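Local coordinates for segregation and condensation protein B (Chlorobium tepidum TLS, PDB 1T6S) that is probably involved in chromosome partitioning during cell division, as a winged-helix segregation and condensation protein that pairs with a second copy of itself, at residues I126-L129 against L130-L134; E154-L157 against D158-L162. One frame throughout, in Å; residues are numbered along the deposited sequence.

Contact 1. Residues I126-L129 against L130-L134; sequences IDRL and LARGL. With NO3 (nitrate ion), chain C.
Arg132 folds its guanidinium back onto the carbonyl of Arg128, one turn earlier, a side-chain grip added to the end of a helix. Arg132 NH1 lies 3.0 Å from Arg128 O and comes from above the carbonyl plane, at a C=O...N angle of 112°, while Arg132 N gives the same oxygen a second, weak bond. The arginine chain runs extended from CG to NE, and its last torsion (chi4 63°) turns NH1 toward the helix. NE and, weakly, NH2 reach the carbonyls of Phe160 and His161 of the second subunit. With an alanine here, Arg128 O would probably lose its side-chain donor, and Phe160 O of the second subunit its guanidinium partner.

Beyond it the helix closes in a Schellman motif: Leu134 N bonds Leu129 O at 3.1 Å, and Gly133 N bonds Leu130 O at 3.0 Å, with glycine suiting the positive phi. Ile126 and Leu130 run side by side, CG2 to CD1 at 3.5 Å, whereas the side chains of Leu129 and Leu134 cross at about a right angle, meeting through CD2 and CD1. At the other end a nitrate, probably from the crystallisation liquor and also held by Lys111 NZ, takes N-H bonds through its O2 from Ile126 and its O3 from Asp127.

In the winged-helix order this is the second helix of the helix-turn-helix; Leu129 packs on Met96 and Val99 of helix 87-106, Ile126 and Leu130 on Ile135 and Tyr150 of the wing strands.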
# COMPACT_ATOMS: atom_id res chain seq x y z
N ILE A 126 11.88 -7.02 -3.83
CA ILE A 126 11.45 -6.83 -5.21
C ILE A 126 10.49 -7.93 -5.64
O ILE A 126 9.47 -7.65 -6.26
CB ILE A 126 12.65 -6.82 -6.19
CG1 ILE A 126 13.38 -5.48 -6.09
CG2 ILE A 126 12.16 -7.07 -7.62
CD1 ILE A 126 14.12 -5.31 -4.83
N ASP A 127 10.82 -9.18 -5.33
CA ASP A 127 9.94 -10.27 -5.72
C ASP A 127 8.58 -10.11 -5.05
O ASP A 127 7.54 -10.33 -5.68
CB ASP A 127 10.52 -11.65 -5.33
CG ASP A 127 11.62 -12.12 -6.28
OD1 ASP A 127 11.62 -11.71 -7.46
OD2 ASP A 127 12.47 -12.91 -5.83
N ARG A 128 8.58 -9.72 -3.78
CA ARG A 128 7.32 -9.55 -3.05
C ARG A 128 6.48 -8.43 -3.66
O ARG A 128 5.28 -8.59 -3.85
CB ARG A 128 7.59 -9.27 -1.56
CG ARG A 128 8.30 -10.41 -0.86
CD ARG A 128 8.13 -10.35 0.66
NE ARG A 128 8.67 -9.12 1.24
CZ ARG A 128 9.94 -8.92 1.57
NH1 ARG A 128 10.83 -9.88 1.40
NH2 ARG A 128 10.31 -7.74 2.07
N LEU A 129 7.13 -7.33 -4.03
CA LEU A 129 6.42 -6.20 -4.61
C LEU A 129 5.90 -6.53 -6.01
O LEU A 129 4.83 -6.07 -6.41
CB LEU A 129 7.33 -4.96 -4.62
CG LEU A 129 7.67 -4.40 -3.22
CD1 LEU A 129 8.68 -3.28 -3.32
CD2 LEU A 129 6.38 -3.89 -2.56
N LEU A 130 6.64 -7.35 -6.75
CA LEU A 130 6.20 -7.75 -8.09
C LEU A 130 4.99 -8.68 -7.98
O LEU A 130 4.04 -8.55 -8.73
CB LEU A 130 7.33 -8.47 -8.85
CG LEU A 130 8.46 -7.60 -9.43
CD1 LEU A 130 9.67 -8.48 -9.71
CD2 LEU A 130 7.99 -6.92 -10.72
N ALA A 131 5.04 -9.61 -7.03
CA ALA A 131 3.95 -10.56 -6.82
C ALA A 131 2.66 -9.85 -6.38
O ALA A 131 1.56 -10.39 -6.56
CB ALA A 131 4.36 -11.61 -5.78
N ARG A 132 2.79 -8.64 -5.84
CA ARG A 132 1.64 -7.85 -5.39
C ARG A 132 1.22 -6.82 -6.43
O ARG A 132 0.29 -6.05 -6.21
CB ARG A 132 1.97 -7.15 -4.07
CG ARG A 132 2.11 -8.11 -2.91
CD ARG A 132 2.89 -7.52 -1.75
NE ARG A 132 2.87 -8.42 -0.59
CZ ARG A 132 3.39 -9.64 -0.57
NH1 ARG A 132 3.98 -10.13 -1.65
NH2 ARG A 132 3.29 -10.37 0.53
N GLY A 133 1.91 -6.80 -7.57
CA GLY A 133 1.58 -5.85 -8.61
C GLY A 133 1.85 -4.39 -8.30
O GLY A 133 1.37 -3.50 -9.01
N LEU A 134 2.65 -4.11 -7.27
CA LEU A 134 2.97 -2.73 -6.90
C LEU A 134 4.10 -2.11 -7.72
O LEU A 134 4.21 -0.89 -7.80
CB LEU A 134 3.32 -2.66 -5.41
CG LEU A 134 2.17 -3.16 -4.53
CD1 LEU A 134 2.60 -3.22 -3.08
CD2 LEU A 134 0.97 -2.21 -4.72
N NO3 C . 14.54 -9.14 -4.55
O1 NO3 C . 15.64 -9.39 -5.10
O2 NO3 C . 14.49 -8.15 -3.87
O3 NO3 C . 13.63 -9.89 -4.75

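Contact 2. Residues E154-L157 against D158-L162; sequences EVFL and DLFHL
Leu157 and Leu162 mark the two ends of a Schellman motif that finishes the last helix of the chain, after the winged-helix strands. Its backbone bonds are Leu162 N to Leu157 O, 3.0 Å, and, inside that loop, His161 N to Asp158 O, 3.1 Å; His161, with positive phi, holds the position often taken by glycine. Upstream, ordinary helical bonds run from Asp158 N to Glu154 O, Leu159 N to Val155 O and Phe160 N to Phe156 O, while Thr153 OG1 accepts a bond from Phe156 N at the start of the helix.

The aromatic contact joins Phe156 and Phe160, one turn apart. CE1 of Phe156 sits over one face of the Phe160 ring, offset toward its rim and 3.4 Å from Phe160 CD1, with the planes 40° apart. Phe156 CG is anti to the backbone N (chi1 160°), whereas Phe160 CG is anti to its carbonyl carbon (chi1 -82°), and these different swings bring the two rings together on one side of the helix.

Two acids lie near each other on the exposed side: Glu154 OE1 and Asp158 OD1 come within 4.3 Å, a like-charge approach that may slightly disfavour ionising both.

Apolar packing closes the turn. Met96, Gln89 and Ser93 of the second subunit pack on Phe160, Leu157 and Leu162 respectively, and Leu157 CD2 presses on Leu162 CG at 3.5 Å, tighter than usual for two carbons.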
# COMPACT_ATOMS: atom_id res chain seq x y z
N GLU A 154 0.30 1.62 -11.91
CA GLU A 154 -0.93 2.39 -11.75
C GLU A 154 -1.73 1.70 -10.66
O GLU A 154 -2.57 2.31 -9.99
CB GLU A 154 -1.76 2.41 -13.05
CG GLU A 154 -2.75 3.59 -13.13
CD GLU A 154 -2.03 4.92 -13.27
OE1 GLU A 154 -2.59 5.97 -12.88
OE2 GLU A 154 -0.88 4.92 -13.77
N VAL A 155 -1.45 0.42 -10.47
CA VAL A 155 -2.10 -0.37 -9.44
C VAL A 155 -1.70 0.23 -8.08
O VAL A 155 -2.54 0.38 -7.18
CB VAL A 155 -1.64 -1.82 -9.49
CG1 VAL A 155 -2.36 -2.63 -8.40
CG2 VAL A 155 -1.91 -2.40 -10.87
N PHE A 156 -0.42 0.54 -7.94
CA PHE A 156 0.09 1.15 -6.70
C PHE A 156 -0.54 2.54 -6.53
O PHE A 156 -1.05 2.87 -5.46
CB PHE A 156 1.62 1.32 -6.73
CG PHE A 156 2.12 2.34 -5.73
CD1 PHE A 156 2.08 2.08 -4.36
CD2 PHE A 156 2.60 3.57 -6.15
CE1 PHE A 156 2.52 3.04 -3.43
CE2 PHE A 156 3.03 4.54 -5.24
CZ PHE A 156 2.99 4.27 -3.88
N LEU A 157 -0.48 3.34 -7.58
CA LEU A 157 -1.02 4.69 -7.50
C LEU A 157 -2.50 4.72 -7.15
O LEU A 157 -2.92 5.51 -6.31
CB LEU A 157 -0.75 5.44 -8.82
CG LEU A 157 0.73 5.66 -9.16
CD1 LEU A 157 0.87 6.31 -10.52
CD2 LEU A 157 1.37 6.56 -8.08
N ASP A 158 -3.29 3.85 -7.79
CA ASP A 158 -4.73 3.79 -7.53
C ASP A 158 -5.01 3.39 -6.09
O ASP A 158 -5.83 3.99 -5.39
CB ASP A 158 -5.43 2.80 -8.47
CG ASP A 158 -5.58 3.32 -9.88
OD1 ASP A 158 -5.48 4.54 -10.09
OD2 ASP A 158 -5.82 2.50 -10.79
N LEU A 159 -4.31 2.36 -5.63
CA LEU A 159 -4.48 1.87 -4.28
C LEU A 159 -4.18 2.96 -3.26
O LEU A 159 -4.96 3.17 -2.33
CB LEU A 159 -3.60 0.64 -4.06
CG LEU A 159 -3.96 -0.24 -2.87
CD1 LEU A 159 -5.44 -0.64 -2.96
CD2 LEU A 159 -3.07 -1.47 -2.86
N PHE A 160 -3.08 3.68 -3.43
CA PHE A 160 -2.72 4.74 -2.48
C PHE A 160 -3.36 6.10 -2.74
O PHE A 160 -2.99 7.09 -2.11
CB PHE A 160 -1.21 4.93 -2.42
CG PHE A 160 -0.53 3.95 -1.53
CD1 PHE A 160 -0.45 2.61 -1.89
CD2 PHE A 160 0.03 4.35 -0.32
CE1 PHE A 160 0.17 1.69 -1.06
CE2 PHE A 160 0.66 3.44 0.52
CZ PHE A 160 0.73 2.10 0.16
N HIS A 161 -4.30 6.13 -3.67
CA HIS A 161 -5.02 7.35 -4.02
C HIS A 161 -4.11 8.51 -4.41
O HIS A 161 -4.40 9.66 -4.09
CB HIS A 161 -5.90 7.79 -2.83
CG HIS A 161 -6.88 6.75 -2.39
ND1 HIS A 161 -7.63 6.89 -1.24
CD2 HIS A 161 -7.26 5.57 -2.94
CE1 HIS A 161 -8.42 5.83 -1.10
NE2 HIS A 161 -8.21 5.02 -2.13
N LEU A 162 -3.02 8.22 -5.12
CA LEU A 162 -2.10 9.27 -5.55
C LEU A 162 -2.76 10.24 -6.53
O LEU A 162 -3.76 9.84 -7.18
CB LEU A 162 -0.87 8.66 -6.22
CG LEU A 162 0.42 8.53 -5.40
CD1 LEU A 162 1.00 9.93 -5.15
CD2 LEU A 162 0.13 7.79 -4.10
OXT LEU A 162 -2.26 11.39 -6.65

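Both contacts are helix ends closed by a Schellman motif, one with glycine and the other with histidine at the positive-phi position. Contact 1 lies inside the winged-helix fold, Leu129 turned to helix 87-106 and Ile126 to the wing strands; contact 2, at the C terminus, keeps two phenylalanines buried but is otherwise largely exposed. Their chemistry differs accordingly: contact 1 relies on an arginine-carbonyl bond, contact 2 on two aromatic rings and a pair of neighbouring acids. They touch within one chain, where Gly133 O and Leu134 O pack on Val155 CB and Phe156 CB. Across the dimer they are complementary, since the arginine of contact 1 bonds one carbonyl of contact 2 in the second subunit, and a second one weakly.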